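Deoxyuridine 5'-triphosphate nucleotidohydrolase (Entamoeba histolytica, PDB 3LQW) probably hydrolyses dUTP to dUMP and diphosphate with magnesium as cofactor, supplying the thymidylate precursor and keeping uracil out of DNA. Local coordinates at residues A[24-29]-A[130-135]; A[28-31]-A[36-39]; A[80-85]-A[107-112]. One frame throughout, in Å; residues are numbered along the deposited sequence. Where two conformers were deposited one is given.

Contact 1 (A[24-29]-A[130-135]); sequences EVLLVK and AQLIIE
Leu26 sets its forked end across the tips of Leu132 and Ile134, one methyl to each, and this one side chain makes the whole contact between 24-29 and 130-135. Its two methyls divide the work: CD2 lies 4.3 Å from Leu132 CD2, and CD1 lies 4.3 Å from Ile134 CD1. Leu26 has CG anti to the backbone N (chi1 175°), which extends the fork across the gap between two strands that stay 8.7 Å apart even at their nearest CA atoms, those of Leu26 and Ile134. The receiving pair is close-knit. Ile134 is bent at its second torsion (chi2 -56°), and its CD1 comes within 4.0 Å of CD2 of Leu132; these two methyls form a joint apolar surface on which the fork of Leu26 rests, while Leu132 CD1 points away from it. No hydrogen bond crosses from one segment to the other; burial of hydrocarbon is what joins them here.

Away from Leu26 the contact thins out quickly. At one end the side chain of Glu24 does not touch 130-135, and its carboxylate turns to Arg136 in a salt bridge. Val25, Leu27 and Lys29 alternate onto the other face of their strand, where they are partly exposed, while Lys29 NZ forms a salt bridge to Glu147 of the second subunit.

The two segments belong to different antiparallel sheets that face each other. Leu26 is flanked by Val72 of strand 63-73, by Ile74 in the following loop, and by Ile48 of strand 47-51. At its outer edge, strand 25-30 pairs in parallel with a strand of the second subunit, carrying the sheet across the interface.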
ATOM      1  N   GLU A  24       2.930   0.531  23.635  1.00 23.36           N
ATOM      2  CA  GLU A  24       2.890   1.445  22.508  1.00 19.70           C
ATOM      3  C   GLU A  24       1.544   2.133  22.511  1.00 17.67           C
ATOM      4  O   GLU A  24       0.536   1.493  22.763  1.00 18.74           O
ATOM      5  CB  GLU A  24       3.071   0.662  21.211  1.00 17.81           C
ATOM      6  CG  GLU A  24       4.464   0.108  21.048  1.00 17.14           C
ATOM      7  CD  GLU A  24       4.600  -0.719  19.811  1.00 17.31           C
ATOM      8  OE1 GLU A  24       3.708  -1.544  19.522  1.00 17.09           O
ATOM      9  OE2 GLU A  24       5.643  -0.560  19.161  1.00 19.31           O
ATOM     10  N   VAL A  25       1.536   3.424  22.189  1.00 16.24           N
ATOM     11  CA  VAL A  25       0.291   4.209  22.156  1.00 15.20           C
ATOM     12  C   VAL A  25       0.324   5.128  20.934  1.00 14.93           C
ATOM     13  O   VAL A  25       1.366   5.717  20.651  1.00 17.11           O
ATOM     14  CB  VAL A  25       0.103   5.051  23.441  1.00 17.00           C
ATOM     15  CG1 VAL A  25      -1.274   5.685  23.467  1.00 19.34           C
ATOM     16  CG2 VAL A  25       0.340   4.203  24.651  1.00 19.70           C
ATOM     17  N   LEU A  26      -0.796   5.223  20.237  1.00 13.12           N
ATOM     18  CA  LEU A  26      -1.003   6.230  19.193  1.00 12.96           C
ATOM     19  C   LEU A  26      -1.658   7.418  19.890  1.00 11.99           C
ATOM     20  O   LEU A  26      -2.791   7.288  20.381  1.00 12.86           O
ATOM     21  CB  LEU A  26      -1.928   5.698  18.087  1.00 13.41           C
ATOM     22  CG  LEU A  26      -2.284   6.744  17.023  1.00 12.98           C
ATOM     23  CD1 LEU A  26      -1.037   7.052  16.126  1.00 14.47           C
ATOM     24  CD2 LEU A  26      -3.451   6.269  16.136  1.00 16.57           C
ATOM     25  N   LEU A  27      -0.984   8.558  19.924  1.00 11.24           N
ATOM     26  CA  LEU A  27      -1.572   9.771  20.514  1.00 11.39           C
ATOM     27  C   LEU A  27      -2.316  10.521  19.420  1.00 11.36           C
ATOM     28  O   LEU A  27      -1.810  10.639  18.282  1.00 12.26           O
ATOM     29  CB  LEU A  27      -0.515  10.679  21.144  1.00 13.12           C
ATOM     30  CG  LEU A  27       0.345  10.067  22.213  1.00 14.88           C
ATOM     31  CD1 LEU A  27       1.367  11.128  22.656  1.00 18.15           C
ATOM     32  CD2 LEU A  27      -0.467   9.540  23.373  1.00 16.34           C
ATOM     33  N   VAL A  28      -3.485  11.048  19.757  1.00 10.92           N
ATOM     34  CA  VAL A  28      -4.344  11.755  18.821  1.00 11.32           C
ATOM     35  C   VAL A  28      -4.727  13.105  19.392  1.00 11.27           C
ATOM     36  O   VAL A  28      -5.221  13.179  20.534  1.00 12.39           O
ATOM     37  CB  VAL A  28      -5.630  10.959  18.516  1.00 11.71           C
ATOM     38  CG1 VAL A  28      -6.530  11.766  17.554  1.00 12.94           C
ATOM     39  CG2 VAL A  28      -5.319   9.569  17.998  1.00 13.51           C
ATOM     40  N   LYS A  29      -4.516  14.173  18.642  1.00 11.58           N
ATOM     41  CA  LYS A  29      -4.952  15.539  18.992  1.00 12.49           C
ATOM     42  C   LYS A  29      -6.107  15.936  18.086  1.00 12.77           C
ATOM     43  O   LYS A  29      -5.968  15.886  16.856  1.00 13.52           O
ATOM     44  CB  LYS A  29      -3.799  16.534  18.858  1.00 13.39           C
ATOM     45  CG  LYS A  29      -4.224  17.986  19.130  1.00 15.14           C
ATOM     46  CD  LYS A  29      -3.126  18.958  18.835  1.00 17.40           C
ATOM     47  CE  LYS A  29      -3.591  20.395  19.061  1.00 19.25           C
ATOM     48  NZ  LYS A  29      -2.503  21.366  18.804  1.00 22.09           N
ATOM     49  N   ALA A 130     -11.279   5.849   5.375  1.00 10.16           N
ATOM     50  CA  ALA A 130      -9.997   5.195   5.159  1.00 10.30           C
ATOM     51  C   ALA A 130      -9.642   4.531   6.481  1.00 10.67           C
ATOM     52  O   ALA A 130     -10.339   4.703   7.494  1.00 11.15           O
ATOM     53  CB  ALA A 130      -8.905   6.177   4.719  1.00 11.12           C
ATOM     54  N   GLN A 131      -8.530   3.814   6.494  1.00 10.78           N
ATOM     55  CA  GLN A 131      -7.964   3.202   7.693  0.50 11.81           C
ATOM     56  C   GLN A 131      -6.505   3.617   7.810  1.00 11.59           C
ATOM     57  O   GLN A 131      -5.842   3.887   6.797  1.00 13.89           O
ATOM     58  CB  GLN A 131      -7.937   1.692   7.588  0.50 13.12           C
ATOM     59  CG  GLN A 131      -9.197   0.921   7.449  0.50 16.53           C
ATOM     60  CD  GLN A 131      -8.788  -0.534   7.119  0.50 20.48           C
ATOM     61  OE1 GLN A 131      -9.091  -1.057   6.040  0.50 20.35           O
ATOM     62  NE2 GLN A 131      -7.985  -1.130   7.999  0.50 20.29           N
ATOM     63  N   LEU A 132      -6.011   3.686   9.028  1.00 10.80           N
ATOM     64  CA  LEU A 132      -4.600   3.922   9.340  1.00 10.67           C
ATOM     65  C   LEU A 132      -4.059   2.639   9.950  1.00  9.79           C
ATOM     66  O   LEU A 132      -4.580   2.167  10.960  1.00 11.73           O
ATOM     67  CB  LEU A 132      -4.462   5.106  10.343  1.00 11.53           C
ATOM     68  CG  LEU A 132      -3.060   5.591  10.659  1.00 13.58           C
ATOM     69  CD1 LEU A 132      -2.516   6.270   9.502  1.00 15.71           C
ATOM     70  CD2 LEU A 132      -3.099   6.512  11.907  1.00 17.22           C
ATOM     71  N   ILE A 133      -2.986   2.119   9.374  1.00  9.33           N
ATOM     72  CA  ILE A 133      -2.364   0.910   9.889  0.50  9.78           C
ATOM     73  C   ILE A 133      -1.004   1.288  10.456  1.00  9.92           C
ATOM     74  O   ILE A 133      -0.216   1.993   9.827  1.00 10.53           O
ATOM     75  CB  ILE A 133      -2.169  -0.172   8.829  0.50 10.13           C
ATOM     76  CG1 ILE A 133      -3.506  -0.609   8.263  0.50 11.41           C
ATOM     77  CG2 ILE A 133      -1.389  -1.338   9.426  0.50 11.62           C
ATOM     78  CD1 ILE A 133      -3.390  -1.369   6.988  0.50 15.81           C
ATOM     79  N   ILE A 134      -0.738   0.838  11.681  1.00  9.69           N
ATOM     80  CA  ILE A 134       0.529   1.160  12.340  1.00  9.72           C
ATOM     81  C   ILE A 134       1.538   0.046  12.032  1.00  9.64           C
ATOM     82  O   ILE A 134       1.544  -1.029  12.620  1.00 10.85           O
ATOM     83  CB  ILE A 134       0.372   1.389  13.847  1.00 10.46           C
ATOM     84  CG1 ILE A 134      -0.763   2.397  14.117  1.00 11.44           C
ATOM     85  CG2 ILE A 134       1.701   1.824  14.447  1.00 11.67           C
ATOM     86  CD1 ILE A 134      -0.648   3.744  13.434  1.00 12.68           C
ATOM     87  N   GLU A 135       2.327   0.303  10.985  1.00 10.01           N
ATOM     88  CA  GLU A 135       3.254  -0.663  10.378  1.00 10.56           C
ATOM     89  C   GLU A 135       4.640  -0.559  11.025  1.00 10.07           C
ATOM     90  O   GLU A 135       5.145   0.545  11.206  1.00 10.58           O
ATOM     91  CB  GLU A 135       3.449  -0.327   8.885  1.00 11.42           C
ATOM     92  CG  GLU A 135       2.234  -0.176   7.961  1.00 13.35           C
ATOM     93  CD  GLU A 135       1.782  -1.447   7.249  1.00 11.58           C
ATOM     94  OE1 GLU A 135       2.518  -2.458   7.314  1.00 13.73           O
ATOM     95  OE2 GLU A 135       0.697  -1.377   6.607  1.00 12.13           O
TER

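Contact 2 (A[28-31]-A[36-39]); sequences VKKL and IVPT
Val28 meets the returning chain at Val37 and Pro38 with every side-chain carbon. Starting at the branch point, CB is already 4.2 Å from Val37 CG1. Beyond it, CG1, which is anti to the backbone N (chi1 178°), makes the closest approach: it nears the ring at Pro38 CD, 3.9 Å off, and also lies 4.1 Å from CG1 of Val37. The second methyl, CG2, stands beside the backbone N and touches the same Val37 CG1 at 4.2 Å. A single methyl of Val37 thus rests against the whole branched end of Val28, the two side chains crossing obliquely, while the proline ring receives CG1 of Val28.

The other methyl of Val37 faces Lys30. Extended beyond CG, the lysine chain crosses Val37 at about a right angle and lays its CE 3.7 Å from Val37 CG2, a methyl-to-methylene contact next to the ammonium. Its ammonium NZ continues toward Glu144 of the second subunit, with which it makes a long, weak ion pair. No hydrogen bond joins the two segments, and their nearest CA atoms, those of Val28 and Val37, are 6.8 Å apart. The packing is graded: Val28 and Pro38 are buried, whereas Lys30 and Val37 are partly exposed. Pro38 also leans on Ile48, Leu50 and Val70, and Ile142 of the second subunit packs on both Val28 and Val37.

Chain 28-39 is a beta-arch: it leaves strand 25-30 of one sheet, turns, and enters strand 39-40 at the edge of the facing sheet, with the contact filling the bend. The facing sheets, joined by such connections and completed by a strand from a neighbouring subunit, are characteristic of the jelly-roll-like beta barrel of trimeric dUTPases.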
ATOM      1  N   VAL A  28      -3.485  11.048  19.757  1.00 10.92           N
ATOM      2  CA  VAL A  28      -4.344  11.755  18.821  1.00 11.32           C
ATOM      3  C   VAL A  28      -4.727  13.105  19.392  1.00 11.27           C
ATOM      4  O   VAL A  28      -5.221  13.179  20.534  1.00 12.39           O
ATOM      5  CB  VAL A  28      -5.630  10.959  18.516  1.00 11.71           C
ATOM      6  CG1 VAL A  28      -6.530  11.766  17.554  1.00 12.94           C
ATOM      7  CG2 VAL A  28      -5.319   9.569  17.998  1.00 13.51           C
ATOM      8  N   LYS A  29      -4.516  14.173  18.642  1.00 11.58           N
ATOM      9  CA  LYS A  29      -4.952  15.539  18.992  1.00 12.49           C
ATOM     10  C   LYS A  29      -6.107  15.936  18.086  1.00 12.77           C
ATOM     11  O   LYS A  29      -5.968  15.886  16.856  1.00 13.52           O
ATOM     12  CB  LYS A  29      -3.799  16.534  18.858  1.00 13.39           C
ATOM     13  CG  LYS A  29      -4.224  17.986  19.130  1.00 15.14           C
ATOM     14  CD  LYS A  29      -3.126  18.958  18.835  1.00 17.40           C
ATOM     15  CE  LYS A  29      -3.591  20.395  19.061  1.00 19.25           C
ATOM     16  NZ  LYS A  29      -2.503  21.366  18.804  1.00 22.09           N
ATOM     17  N   LYS A  30      -7.248  16.325  18.658  1.00 13.79           N
ATOM     18  CA  LYS A  30      -8.317  16.928  17.906  1.00 14.43           C
ATOM     19  C   LYS A  30      -7.914  18.345  17.544  1.00 14.92           C
ATOM     20  O   LYS A  30      -7.636  19.176  18.421  1.00 17.93           O
ATOM     21  CB  LYS A  30      -9.611  16.928  18.718  1.00 14.90           C
ATOM     22  CG  LYS A  30     -10.201  15.615  19.045  1.00 16.16           C
ATOM     23  CD  LYS A  30     -11.585  15.780  19.773  1.00 20.45           C
ATOM     24  CE  LYS A  30     -12.191  14.496  20.222  1.00 23.03           C
ATOM     25  NZ  LYS A  30     -13.384  14.722  21.118  1.00 27.13           N
ATOM     26  N   LEU A  31      -7.926  18.681  16.269  1.00 15.68           N
ATOM     27  CA  LEU A  31      -7.625  20.015  15.805  1.00 17.15           C
ATOM     28  C   LEU A  31      -8.849  20.939  15.782  1.00 18.36           C
ATOM     29  O   LEU A  31      -8.675  22.179  15.700  1.00 22.20           O
ATOM     30  CB  LEU A  31      -6.999  19.956  14.406  1.00 16.82           C
ATOM     31  CG  LEU A  31      -5.720  19.107  14.366  1.00 16.03           C
ATOM     32  CD1 LEU A  31      -5.212  19.082  12.920  1.00 18.46           C
ATOM     33  CD2 LEU A  31      -4.665  19.610  15.346  1.00 19.33           C
ATOM     34  N   ILE A  36     -13.487  13.425  15.231  1.00 16.25           N
ATOM     35  CA  ILE A  36     -13.691  12.111  15.804  1.00 15.08           C
ATOM     36  C   ILE A  36     -12.357  11.408  15.951  1.00 14.17           C
ATOM     37  O   ILE A  36     -11.623  11.229  14.962  1.00 15.08           O
ATOM     38  CB  ILE A  36     -14.661  11.272  14.950  1.00 15.86           C
ATOM     39  CG1 ILE A  36     -16.021  11.963  14.833  1.00 17.23           C
ATOM     40  CG2 ILE A  36     -14.836   9.886  15.541  1.00 16.28           C
ATOM     41  CD1 ILE A  36     -16.955  11.325  13.809  1.00 21.00           C
ATOM     42  N   VAL A  37     -12.022  10.992  17.159  1.00 14.25           N
ATOM     43  CA  VAL A  37     -10.800  10.244  17.381  1.00 14.30           C
ATOM     44  C   VAL A  37     -10.883   8.907  16.608  1.00 13.26           C
ATOM     45  O   VAL A  37     -11.851   8.176  16.730  1.00 13.72           O
ATOM     46  CB  VAL A  37     -10.549   9.973  18.898  1.00 14.56           C
ATOM     47  CG1 VAL A  37      -9.321   9.132  19.109  1.00 14.71           C
ATOM     48  CG2 VAL A  37     -10.413  11.278  19.664  1.00 17.59           C
ATOM     49  N   PRO A  38      -9.849   8.596  15.820  1.00 13.00           N
ATOM     50  CA  PRO A  38      -9.818   7.314  15.123  1.00 12.89           C
ATOM     51  C   PRO A  38      -9.996   6.137  16.054  1.00 13.62           C
ATOM     52  O   PRO A  38      -9.509   6.171  17.206  1.00 15.52           O
ATOM     53  CB  PRO A  38      -8.449   7.322  14.439  1.00 13.35           C
ATOM     54  CG  PRO A  38      -8.242   8.777  14.137  1.00 12.74           C
ATOM     55  CD  PRO A  38      -8.757   9.482  15.380  1.00 12.78           C
ATOM     56  N   THR A  39     -10.657   5.108  15.558  1.00 13.37           N
ATOM     57  CA  THR A  39     -11.051   3.956  16.372  1.00 15.18           C
ATOM     58  C   THR A  39     -10.591   2.634  15.793  1.00 17.23           C
ATOM     59  O   THR A  39     -10.636   2.419  14.584  1.00 16.84           O
ATOM     60  CB  THR A  39     -12.608   3.872  16.497  1.00 15.61           C
ATOM     61  OG1 THR A  39     -13.196   3.887  15.183  1.00 17.38           O
ATOM     62  CG2 THR A  39     -13.147   5.039  17.271  1.00 17.80           C
TER

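Contact 3 (A[80-85]-A[107-112])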
ATOM      1  N   GLY A  80       2.379   5.341  10.052  1.00  9.92           N
ATOM      2  CA  GLY A  80       0.976   5.125   9.780  1.00  9.63           C
ATOM      3  C   GLY A  80       0.767   5.071   8.275  1.00  9.06           C
ATOM      4  O   GLY A  80       1.021   6.036   7.580  1.00 10.41           O
ATOM      5  N   ARG A  81       0.276   3.945   7.808  1.00  9.39           N
ATOM      6  CA  ARG A  81      -0.068   3.795   6.398  1.00 10.14           C
ATOM      7  C   ARG A  81      -1.546   4.007   6.227  1.00 10.35           C
ATOM      8  O   ARG A  81      -2.364   3.393   6.896  1.00 10.73           O
ATOM      9  CB  ARG A  81       0.276   2.407   5.889  1.00 10.26           C
ATOM     10  CG  ARG A  81       0.071   2.270   4.351  1.00 10.83           C
ATOM     11  CD  ARG A  81       0.446   0.938   3.817  1.00 11.17           C
ATOM     12  NE  ARG A  81      -0.479  -0.135   4.223  1.00 10.57           N
ATOM     13  CZ  ARG A  81      -1.581  -0.463   3.548  1.00 10.96           C
ATOM     14  NH1 ARG A  81      -1.982   0.263   2.502  1.00 12.45           N
ATOM     15  NH2 ARG A  81      -2.279  -1.534   3.879  1.00 12.42           N
ATOM     16  N   ILE A  82      -1.874   4.863   5.266  1.00 11.94           N
ATOM     17  CA  ILE A  82      -3.237   5.081   4.893  1.00 13.07           C
ATOM     18  C   ILE A  82      -3.675   3.972   3.935  1.00 12.33           C
ATOM     19  O   ILE A  82      -3.000   3.713   2.922  1.00 16.89           O
ATOM     20  CB  ILE A  82      -3.308   6.373   4.080  1.00 16.03           C
ATOM     21  CG1 ILE A  82      -2.706   7.527   4.891  1.00 18.74           C
ATOM     22  CG2 ILE A  82      -4.671   6.550   3.552  1.00 19.29           C
ATOM     23  CD1 ILE A  82      -3.325   7.646   6.121  1.00 17.85           C
ATOM     24  N   ALA A  83      -4.760   3.295   4.290  1.00 10.16           N
ATOM     25  CA  ALA A  83      -5.298   2.176   3.504  1.00  9.76           C
ATOM     26  C   ALA A  83      -6.752   2.401   3.164  1.00  9.57           C
ATOM     27  O   ALA A  83      -7.484   3.082   3.879  1.00 10.15           O
ATOM     28  CB  ALA A  83      -5.142   0.850   4.246  1.00 11.89           C
ATOM     29  N   PRO A  84      -7.236   1.840   2.038  1.00  9.17           N
ATOM     30  CA  PRO A  84      -8.630   2.010   1.661  1.00 10.18           C
ATOM     31  C   PRO A  84      -9.559   1.137   2.483  1.00 11.30           C
ATOM     32  O   PRO A  84      -9.221   0.022   2.865  1.00 15.51           O
ATOM     33  CB  PRO A  84      -8.643   1.564   0.172  1.00 10.98           C
ATOM     34  CG  PRO A  84      -7.349   0.966  -0.086  1.00 13.10           C
ATOM     35  CD  PRO A  84      -6.498   1.025   1.061  1.00 10.32           C
ATOM     36  N   ARG A  85     -10.764   1.630   2.703  1.00 11.45           N
ATOM     37  CA  ARG A  85     -11.836   0.787   3.225  0.50 13.04           C
ATOM     38  C   ARG A  85     -12.384  -0.090   2.107  1.00 12.36           C
ATOM     39  O   ARG A  85     -12.691   0.384   0.997  1.00 12.48           O
ATOM     40  CB  ARG A  85     -12.944   1.647   3.761  0.50 14.27           C
ATOM     41  CG  ARG A  85     -12.570   2.479   4.917  0.50 17.01           C
ATOM     42  CD  ARG A  85     -13.817   3.152   5.501  0.50 19.24           C
ATOM     43  NE  ARG A  85     -14.781   2.158   5.999  0.50 19.91           N
ATOM     44  CZ  ARG A  85     -16.108   2.245   5.856  0.50 23.66           C
ATOM     45  NH1 ARG A  85     -16.671   3.294   5.276  0.50 23.62           N
ATOM     46  NH2 ARG A  85     -16.880   1.274   6.312  0.50 27.52           N
ATOM     47  N   GLY A 107       1.328  17.472  11.460  1.00 15.31           N
ATOM     48  CA  GLY A 107       0.245  18.086  10.733  1.00 15.34           C
ATOM     49  C   GLY A 107      -1.035  17.272  10.772  1.00 13.44           C
ATOM     50  O   GLY A 107      -1.054  16.156  11.276  1.00 14.08           O
ATOM     51  N   GLU A 108      -2.116  17.860  10.281  1.00 13.59           N
ATOM     52  CA  GLU A 108      -3.395  17.152  10.175  1.00 13.37           C
ATOM     53  C   GLU A 108      -3.281  15.974   9.223  1.00 12.57           C
ATOM     54  O   GLU A 108      -2.612  16.060   8.185  1.00 14.08           O
ATOM     55  CB  GLU A 108      -4.449  18.105   9.646  1.00 13.82           C
ATOM     56  CG  GLU A 108      -5.855  17.523   9.602  1.00 14.99           C
ATOM     57  CD  GLU A 108      -6.946  18.499   9.274  1.00 16.22           C
ATOM     58  OE1 GLU A 108      -6.639  19.666   9.000  1.00 19.82           O
ATOM     59  OE2 GLU A 108      -8.108  18.077   9.231  1.00 18.82           O
ATOM     60  N   ILE A 109      -3.921  14.862   9.581  1.00 12.09           N
ATOM     61  CA  ILE A 109      -4.030  13.752   8.645  0.50 12.50           C
ATOM     62  C   ILE A 109      -5.102  14.109   7.630  1.00 11.91           C
ATOM     63  O   ILE A 109      -6.260  14.384   7.956  1.00 12.36           O
ATOM     64  CB  ILE A 109      -4.360  12.448   9.350  0.50 13.07           C
ATOM     65  CG1 ILE A 109      -3.375  12.240  10.505  0.50 13.81           C
ATOM     66  CG2 ILE A 109      -4.338  11.285   8.312  0.50 13.38           C
ATOM     67  CD1 ILE A 109      -1.963  12.321   9.986  0.50 14.70           C
ATOM     68  N   LYS A 110      -4.691  14.103   6.364  1.00 12.77           N
ATOM     69  CA  LYS A 110      -5.593  14.353   5.247  1.00 13.64           C
ATOM     70  C   LYS A 110      -5.376  13.214   4.245  1.00 15.86           C
ATOM     71  O   LYS A 110      -4.246  12.777   4.062  1.00 18.80           O
ATOM     72  CB  LYS A 110      -5.320  15.702   4.595  1.00 14.32           C
ATOM     73  CG  LYS A 110      -5.444  16.879   5.573  1.00 15.81           C
ATOM     74  CD  LYS A 110      -5.374  18.203   4.811  1.00 19.88           C
ATOM     75  CE  LYS A 110      -5.373  19.349   5.735  1.00 22.57           C
ATOM     76  NZ  LYS A 110      -5.158  20.616   4.966  1.00 27.83           N
ATOM     77  N   VAL A 111      -6.495  12.709   3.715  1.00 14.73           N
ATOM     78  CA  VAL A 111      -6.587  11.474   2.929  1.00 15.08           C
ATOM     79  C   VAL A 111      -6.919  11.864   1.475  1.00 13.12           C
ATOM     80  O   VAL A 111      -7.937  12.514   1.271  1.00 12.96           O
ATOM     81  CB  VAL A 111      -7.800  10.504   3.509  1.00 14.55           C
ATOM     82  CG1 VAL A 111      -7.912   9.253   2.697  1.00 17.89           C
ATOM     83  CG2 VAL A 111      -7.576  10.200   5.038  1.00 18.16           C
ATOM     84  N   ILE A 112      -6.131  11.417   0.483  1.00 11.84           N
ATOM     85  CA  ILE A 112      -6.509  11.639  -0.905  0.60 11.37           C
ATOM     86  C   ILE A 112      -7.326  10.434  -1.402  1.00  9.79           C
ATOM     87  O   ILE A 112      -6.859   9.309  -1.431  1.00 10.90           O
ATOM     88  CB  ILE A 112      -5.285  11.970  -1.763  0.60 12.93           C
ATOM     89  CG1 ILE A 112      -5.703  12.483  -3.138  0.60 14.10           C
ATOM     90  CG2 ILE A 112      -4.313  10.806  -1.819  0.60 15.54           C
ATOM     91  CD1 ILE A 112      -6.173  13.914  -3.143  0.60 14.71           C
TER
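The carbonyl oxygen of Ile109, a residue that faces Ile82, accepts a hydrogen bond from Thr68 OG1, while the main chain of Ile109 is also bonded to Thr68 and Val70. These bonds fix the strand carrying Ile109 and Val111 in its own sheet; none crosses to 80-85, and what spans the gap is hydrocarbon.

Ile82 is the residue that bridges it, using two different methyls. Its branch methyl CG2 lies 4.3 Å from CG1 of Val111. The other arm turns back at its second torsion (chi2 -55°), which places CD1 over toward the Ile109 side, 4.4 Å from Ile109 CG2. That second touch is less certain, because Ile109 was modelled in two conformers. With 7.5 Å between the nearest CA atoms, those of Ile82 and Val111, the packing is light but buried, near the centre of the chain.

Neighbours of Ile82 face elsewhere. Arg81 leaves the opposite side of its strand, forms a salt bridge through NE with Glu135, and gives NH2 to Tyr79 OH and Ala98 O of the second subunit. Lys110 is exposed on the outer side of its strand.

Strand 78-83 runs antiparallel to 128-136 in one sheet, and strand 108-115 lies between 63-73 and 94-96 in the other. Val96 of strand 94-96 touches both Ile82 and Val111, and Ile129 and Ala130 of strand 128-136, the neighbour of 78-83 in the facing sheet, touch Val111.

Overall arrangement
All three contacts join the same two facing sheets. Contacts 1 and 3 have centres about 10 Å apart and share one sheet, where strands 128-136 and 78-83 pair: Gln131 O lies 2.8 Å from Ala83 N, and Ile133 O 2.9 Å from Arg81 N. The two apolar patches are joined by Leu132 CD1 and Ile82 CD1, 3.7 Å apart. Contact 2 continues from contact 1 along strand 25-30, its centre about 10 Å away, and touches contact 3 where Leu31 CD1 meets Glu108 CB at 3.5 Å. As in related dUTPases, the Ala83-Pro84-Arg85 segment of contact 3, leading from strand 78-83 into helix 86-92, probably opens the conserved motif that lines the nucleotide phosphate site.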